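Local coordinates for protein putative acetyltransferase (PDB 3DSB) that is a putative acetyltransferase of the GNAT family that probably transfers acyl groups, as related enzymes do, at residues Tyr104-Ile109 / Leu140-Cys145; Lys110-Cys113 / Asn118-Gly121; Leu17-Lys22 / Asp64-Gln69. All blocks are in the same frame, centred on the assembly; numbering follows the deposited sequence.

Contact 1 (Tyr104-Ile109 / Leu140-Cys145); sequences YLFNYI and LNMYEC
The Phe106 ring meets Leu140 over one face and selenomethionine Met142 at its edge, joining helix 101-115 to the turn that enters strand 143-152 of this GNAT fold. Over the face, Leu140 CD1 is 4.0 Å from the centroid of the Phe106 ring, 23° off the normal. This is a CH-pi contact offset toward the rim, and the nearest approach is Phe106 CD2 to Leu140 CD1 at 3.7 Å. At the edge, Met142 SE lies in the ring plane, 84° off the normal, and is 3.9 Å from Phe106 CZ. That is a Met-aromatic contact, but Met142 was modelled in two conformers, so it describes one of them and is less secure than the leucine contact. The two partners meet the ring about a right angle apart. It also packs on Met122 and Leu124 of strand 119-127, Ile87 and Val90 of strand 82-92, and Phe102, whose ring is nearly parallel to that of Phe106. The ring's first torsion, chi1 -136°, is far from a staggered value, as if the rotation were set by this packing.

The incoming chain turns at Asn141, the C-prime residue of a Schellman motif closing helix 133-138, with Met142 N hydrogen-bonded to Tyr137 O and Asn141 N to Glu138 O. This delivers Leu140 and Met142 to the ring from the end of a helix. Just beyond, Tyr143 and Glu144 pair antiparallel with a strand of the second subunit, so the contact lies beside a sheet that continues across the interface. Leu140 divides its two branches: while CD1 takes the ring, CD2 makes a van der Waals contact 3.8 Å from Asn107 OD1, an oxygen that accepts a weak hydrogen bond from Lys110 NZ.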
# COMPACT_ATOMS: atom_id res chain seq x y z
N TYR A 104 -10.20 9.16 18.89
CA TYR A 104 -9.92 10.52 18.41
C TYR A 104 -8.97 10.47 17.21
O TYR A 104 -9.16 11.20 16.20
CB TYR A 104 -9.29 11.41 19.49
CG TYR A 104 -10.21 11.93 20.56
CD1 TYR A 104 -11.38 12.60 20.23
CD2 TYR A 104 -9.89 11.74 21.90
CE1 TYR A 104 -12.23 13.07 21.25
CE2 TYR A 104 -10.72 12.21 22.93
CZ TYR A 104 -11.89 12.86 22.59
OH TYR A 104 -12.71 13.30 23.62
N LEU A 105 -7.93 9.64 17.31
CA LEU A 105 -6.96 9.54 16.20
C LEU A 105 -7.60 8.91 14.98
O LEU A 105 -7.45 9.40 13.87
CB LEU A 105 -5.74 8.72 16.64
CG LEU A 105 -4.83 9.43 17.63
CD1 LEU A 105 -3.78 8.47 18.10
CD2 LEU A 105 -4.21 10.67 16.98
N PHE A 106 -8.32 7.81 15.19
CA PHE A 106 -8.91 7.11 14.05
C PHE A 106 -9.93 8.01 13.33
O PHE A 106 -9.98 8.07 12.09
CB PHE A 106 -9.56 5.84 14.57
CG PHE A 106 -9.27 4.67 13.74
CD1 PHE A 106 -8.19 3.83 14.02
CD2 PHE A 106 -10.10 4.38 12.67
CE1 PHE A 106 -7.90 2.70 13.18
CE2 PHE A 106 -9.85 3.29 11.86
CZ PHE A 106 -8.74 2.45 12.11
N ASN A 107 -10.74 8.71 14.11
CA ASN A 107 -11.74 9.60 13.52
C ASN A 107 -11.11 10.82 12.87
O ASN A 107 -11.65 11.36 11.88
CB ASN A 107 -12.81 9.95 14.56
CG ASN A 107 -13.78 8.80 14.77
OD1 ASN A 107 -14.13 8.11 13.82
ND2 ASN A 107 -14.20 8.57 16.02
N TYR A 108 -9.97 11.26 13.39
CA TYR A 108 -9.22 12.33 12.74
C TYR A 108 -8.80 11.92 11.32
O TYR A 108 -8.94 12.70 10.38
CB TYR A 108 -7.97 12.66 13.58
CG TYR A 108 -7.24 13.94 13.18
CD1 TYR A 108 -7.63 15.15 13.74
CD2 TYR A 108 -6.16 13.93 12.28
CE1 TYR A 108 -7.01 16.33 13.43
CE2 TYR A 108 -5.52 15.16 11.94
CZ TYR A 108 -5.96 16.34 12.54
OH TYR A 108 -5.37 17.59 12.26
N ILE A 109 -8.31 10.71 11.16
CA ILE A 109 -7.91 10.24 9.84
C ILE A 109 -9.15 10.03 8.96
O ILE A 109 -9.13 10.37 7.77
CB ILE A 109 -7.04 8.97 9.95
CG1 ILE A 109 -5.81 9.23 10.84
CG2 ILE A 109 -6.68 8.44 8.55
CD1 ILE A 109 -4.95 10.39 10.46
N LEU A 140 -16.02 1.49 14.33
CA LEU A 140 -15.57 2.68 13.62
C LEU A 140 -16.06 2.71 12.15
O LEU A 140 -15.55 3.49 11.34
CB LEU A 140 -14.04 2.77 13.69
CG LEU A 140 -13.52 3.14 15.10
CD1 LEU A 140 -12.10 2.62 15.23
CD2 LEU A 140 -13.59 4.64 15.29
N ASN A 141 -17.03 1.87 11.83
CA ASN A 141 -17.60 1.79 10.49
C ASN A 141 -16.60 1.29 9.44
O ASN A 141 -16.64 1.67 8.27
CB ASN A 141 -18.25 3.12 10.04
CG ASN A 141 -19.45 3.49 10.90
OD1 ASN A 141 -20.10 2.63 11.47
ND2 ASN A 141 -19.72 4.78 11.01
N MSE A 142 -15.68 0.44 9.90
CA MSE A 142 -14.71 -0.19 9.02
C MSE A 142 -14.99 -1.70 9.00
O MSE A 142 -15.11 -2.34 10.06
CB MSE A 142 -13.31 0.14 9.54
CG MSE A 142 -12.26 -0.08 8.53
SE MSE A 142 -10.51 0.40 9.26
CE MSE A 142 -9.71 1.00 7.59
N TYR A 143 -15.10 -2.26 7.80
CA TYR A 143 -15.59 -3.63 7.64
C TYR A 143 -14.67 -4.46 6.82
O TYR A 143 -13.87 -3.96 6.00
CB TYR A 143 -17.03 -3.67 7.04
CG TYR A 143 -17.96 -2.75 7.78
CD1 TYR A 143 -18.46 -3.13 9.01
CD2 TYR A 143 -18.33 -1.49 7.27
CE1 TYR A 143 -19.33 -2.30 9.75
CE2 TYR A 143 -19.21 -0.63 8.01
CZ TYR A 143 -19.67 -1.06 9.26
OH TYR A 143 -20.55 -0.28 10.04
N GLU A 144 -14.72 -5.76 7.07
CA GLU A 144 -13.82 -6.66 6.40
C GLU A 144 -14.07 -6.72 4.88
O GLU A 144 -15.22 -6.81 4.43
CB GLU A 144 -13.99 -8.03 7.03
CG GLU A 144 -13.04 -9.03 6.55
CD GLU A 144 -13.12 -10.32 7.37
OE1 GLU A 144 -14.05 -10.50 8.21
OE2 GLU A 144 -12.21 -11.14 7.16
N CYS A 145 -12.99 -6.67 4.11
CA CYS A 145 -13.01 -6.68 2.63
C CYS A 145 -12.98 -8.10 2.08
O CYS A 145 -12.64 -9.04 2.78
CB CYS A 145 -11.74 -6.01 2.11
SG CYS A 145 -11.57 -4.32 2.55

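Contact 2 (Lys110-Cys113 / Asn118-Gly121); sequences KNIC and NIVG
Ile119 presents both of its branches to Cys113 and Ile112 through a single rotation: CG2 stands opposite the backbone N while CG1 lies beside it (chi1 -71°), and an extended chi2 of 177° carries CD1 onward to the helix. The two methyls consequently touch different residues. CG2 of Ile119 meets Cys113, 3.8 Å from Cys113 SG and 3.9 Å from Cys113 CB. CD1 of Ile119 comes 4.0 Å from Ile112 CG2, the two isoleucines crossing at a slant, and also lies 4.0 Å from Cys113 CA, so that it rests against the helix backbone as well. On Ile112 it is the short branch that serves; its CG1 arm leads away from the strand. All these separations are ordinary van der Waals distances, and the attraction is apolar. The nearest alpha carbons are those of Cys113 and Ile119, 5.6 Å apart, as expected where the chain has just turned from helix to strand.

The second subunit adjoins the same corner, its His156 NE2 hydrogen-bonded to Ile119 O and its Val154 packing on Cys113. Asn118 and Val120 hydrogen-bond through their backbones to Asn83, and Gly121 to Leu85, while Cys113 also packs on Leu85 and Met122. This packing joins the last two elements of a beta-alpha-beta crossover: strand 82-92, helix 101-115 and strand 119-127, the two strands being parallel neighbours in the sheet.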
# COMPACT_ATOMS: atom_id res chain seq x y z
N LYS A 110 -10.23 9.50 9.53
CA LYS A 110 -11.49 9.36 8.73
C LYS A 110 -11.91 10.71 8.20
O LYS A 110 -12.34 10.81 7.04
CB LYS A 110 -12.63 8.74 9.55
CG LYS A 110 -12.49 7.24 9.77
CD LYS A 110 -13.38 6.68 10.86
CE LYS A 110 -14.80 6.86 10.55
NZ LYS A 110 -15.65 6.28 11.63
N ASN A 111 -11.80 11.77 9.04
CA ASN A 111 -12.16 13.12 8.58
C ASN A 111 -11.27 13.61 7.46
O ASN A 111 -11.74 14.21 6.48
CB ASN A 111 -12.14 14.11 9.77
CG ASN A 111 -12.43 15.54 9.32
OD1 ASN A 111 -11.54 16.40 9.30
ND2 ASN A 111 -13.65 15.79 8.90
N ILE A 112 -9.97 13.36 7.57
CA ILE A 112 -9.05 13.69 6.46
C ILE A 112 -9.54 13.02 5.17
O ILE A 112 -9.60 13.65 4.10
CB ILE A 112 -7.58 13.25 6.75
CG1 ILE A 112 -6.94 14.21 7.78
CG2 ILE A 112 -6.74 13.13 5.47
CD1 ILE A 112 -5.59 13.71 8.28
N CYS A 113 -9.95 11.74 5.27
CA CYS A 113 -10.38 11.01 4.06
C CYS A 113 -11.69 11.58 3.50
O CYS A 113 -11.84 11.76 2.28
CB CYS A 113 -10.56 9.52 4.39
SG CYS A 113 -8.98 8.72 4.75
N ASN A 118 -9.84 13.66 -3.30
CA ASN A 118 -8.86 12.83 -4.00
C ASN A 118 -8.44 11.61 -3.21
O ASN A 118 -7.57 10.87 -3.64
CB ASN A 118 -7.61 13.63 -4.36
CG ASN A 118 -7.92 15.02 -4.87
OD1 ASN A 118 -8.34 15.19 -6.03
ND2 ASN A 118 -7.74 16.05 -3.99
N ILE A 119 -9.04 11.42 -2.03
CA ILE A 119 -8.85 10.16 -1.30
C ILE A 119 -10.06 9.30 -1.59
O ILE A 119 -11.22 9.72 -1.38
CB ILE A 119 -8.69 10.40 0.22
CG1 ILE A 119 -7.31 11.06 0.45
CG2 ILE A 119 -8.81 9.05 0.96
CD1 ILE A 119 -7.00 11.44 1.90
N VAL A 120 -9.81 8.11 -2.13
CA VAL A 120 -10.91 7.29 -2.61
C VAL A 120 -11.34 6.17 -1.66
O VAL A 120 -12.33 5.48 -1.89
CB VAL A 120 -10.60 6.74 -4.04
CG1 VAL A 120 -10.51 7.91 -5.02
CG2 VAL A 120 -9.29 5.97 -4.03
N GLY A 121 -10.60 6.01 -0.57
CA GLY A 121 -10.92 4.98 0.39
C GLY A 121 -9.88 4.97 1.51
O GLY A 121 -8.85 5.63 1.41

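Contact 3 (Leu17-Lys22 / Asp64-Gln69); sequences LDTIAK and DKVVAQ
Two separate methyl contacts make up the first shell, Thr19 against Val66 and Ile20 against Gln69. Thr19 CG2 lies 3.8 Å from Val66 CG1; the two side chains run alongside one another, oppositely directed, and the same methyl is 4.2 Å from Val66 O. In Thr19 the rotation with OG1 beside the backbone N (chi1 -59°) is what turns CG2, and not the hydroxyl, to the valine. One residue further along the helix, Ile20 CG2 comes 3.8 Å from Gln69 OE1, with the two side chains roughly perpendicular. The methyl can offer Gln69 OE1 no hydrogen bond; the amide finds its polar partners outside the two segments.

Those partners form the second shell. Gln69 OE1 accepts a hydrogen bond from Asn24 ND2, one turn along the same helix, and Gln69 NE2 is hydrogen-bonded to Ser89 OG of strand 82-92. Bonds at both the oxygen and the nitrogen probably hold the buried amide in one rotation; chi1 of 65° places CG between the backbone N and the carbonyl carbon. Asn24 ND2 also hydrogen-bonds to Ile20 O, tying the glutamine to the helix backbone.

The spacing of the strand residues is set by a classic beta bulge, in which Val67 and Ala68 together lie opposite the single residue Tyr60 of strand 56-62. As a result Val66 and Gln69 point toward helix 17-32 while the two residues between them point away, where both touch Ile101 of helix 101-115. The sheet is thus layered between helices on its two faces, the alpha-beta-alpha arrangement of the GNAT fold.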
# COMPACT_ATOMS: atom_id res chain seq x y z
N LEU A 17 11.01 11.79 16.87
CA LEU A 17 11.61 10.51 16.46
C LEU A 17 11.71 9.50 17.61
O LEU A 17 11.29 8.36 17.48
CB LEU A 17 13.00 10.72 15.84
CG LEU A 17 13.87 9.46 15.59
CD1 LEU A 17 13.22 8.57 14.53
CD2 LEU A 17 15.27 9.78 15.12
N ASP A 18 12.33 9.90 18.72
CA ASP A 18 12.58 8.90 19.75
C ASP A 18 11.30 8.36 20.35
O ASP A 18 11.18 7.16 20.61
CB ASP A 18 13.47 9.48 20.86
CG ASP A 18 14.91 9.66 20.42
OD1 ASP A 18 15.26 9.28 19.28
OD2 ASP A 18 15.70 10.20 21.24
N THR A 19 10.33 9.26 20.57
CA THR A 19 9.05 8.84 21.14
C THR A 19 8.27 7.94 20.17
O THR A 19 7.71 6.92 20.57
CB THR A 19 8.23 10.06 21.52
OG1 THR A 19 8.99 10.80 22.48
CG2 THR A 19 6.90 9.65 22.14
N ILE A 20 8.22 8.31 18.89
CA ILE A 20 7.50 7.47 17.90
C ILE A 20 8.16 6.10 17.77
O ILE A 20 7.47 5.07 17.64
CB ILE A 20 7.41 8.21 16.55
CG1 ILE A 20 6.44 9.39 16.69
CG2 ILE A 20 6.96 7.28 15.45
CD1 ILE A 20 6.43 10.34 15.50
N ALA A 21 9.49 6.06 17.80
CA ALA A 21 10.18 4.78 17.72
C ALA A 21 9.83 3.95 18.99
O ALA A 21 9.47 2.77 18.88
CB ALA A 21 11.70 4.97 17.54
N LYS A 22 9.87 4.56 20.19
CA LYS A 22 9.53 3.81 21.38
C LYS A 22 8.07 3.29 21.30
O LYS A 22 7.79 2.14 21.64
CB LYS A 22 9.72 4.71 22.63
CG LYS A 22 9.19 4.13 23.92
CD LYS A 22 9.40 5.11 25.07
CE LYS A 22 8.42 6.26 24.96
NZ LYS A 22 8.46 7.06 26.24
N ASP A 64 1.92 19.65 25.22
CA ASP A 64 3.12 19.39 24.41
C ASP A 64 3.72 18.01 24.50
O ASP A 64 4.62 17.69 23.73
CB ASP A 64 4.21 20.44 24.65
CG ASP A 64 3.73 21.86 24.41
OD1 ASP A 64 2.95 22.09 23.45
OD2 ASP A 64 4.14 22.74 25.22
N LYS A 65 3.24 17.19 25.44
CA LYS A 65 3.73 15.82 25.57
C LYS A 65 3.05 14.91 24.56
O LYS A 65 1.82 14.86 24.53
CB LYS A 65 3.44 15.30 26.98
CG LYS A 65 3.94 13.91 27.25
CD LYS A 65 3.59 13.49 28.68
CE LYS A 65 3.92 12.01 28.92
NZ LYS A 65 5.31 11.64 28.52
N VAL A 66 3.85 14.23 23.74
CA VAL A 66 3.31 13.28 22.79
C VAL A 66 2.89 12.01 23.56
O VAL A 66 3.73 11.38 24.20
CB VAL A 66 4.35 12.92 21.73
CG1 VAL A 66 3.88 11.68 20.94
CG2 VAL A 66 4.62 14.11 20.82
N VAL A 67 1.60 11.63 23.47
CA VAL A 67 1.09 10.49 24.21
C VAL A 67 0.45 9.41 23.30
O VAL A 67 0.02 8.36 23.78
CB VAL A 67 0.07 10.90 25.29
CG1 VAL A 67 0.69 11.91 26.26
CG2 VAL A 67 -1.17 11.51 24.67
N ALA A 68 0.35 9.68 21.99
CA ALA A 68 -0.17 8.67 21.04
C ALA A 68 0.22 9.02 19.65
O ALA A 68 0.58 10.16 19.36
CB ALA A 68 -1.68 8.55 21.15
N GLN A 69 0.17 8.01 18.78
CA GLN A 69 0.51 8.23 17.34
C GLN A 69 -0.36 7.39 16.45
O GLN A 69 -0.83 6.31 16.86
CB GLN A 69 1.97 7.89 17.05
CG GLN A 69 2.34 6.42 17.25
CD GLN A 69 2.45 5.67 15.89
OE1 GLN A 69 3.45 5.81 15.16
NE2 GLN A 69 1.46 4.84 15.58

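How the contacts relate
Contact 3 closes first along the chain; contact 2 is nested within the loop that contact 1 closes. Contacts 1 and 2 share helix 101-115, have centres 11 Å apart and meet where Lys110 NZ lies 2.8 Å from Leu140 O, a probable hydrogen bond. Both touch the second subunit; no other chain of the assembly touches contact 3. It sits across the chain's centre, 21 Å from contact 1 and 25 Å from contact 2, centre to centre. Leu105 packing on Ala68 links it to contact 1. Contacts 2 and 3 join helices 101-115 and 17-32 to the same five-stranded sheet, while contact 1 joins helix 101-115 to the segment leading into strand 143-152.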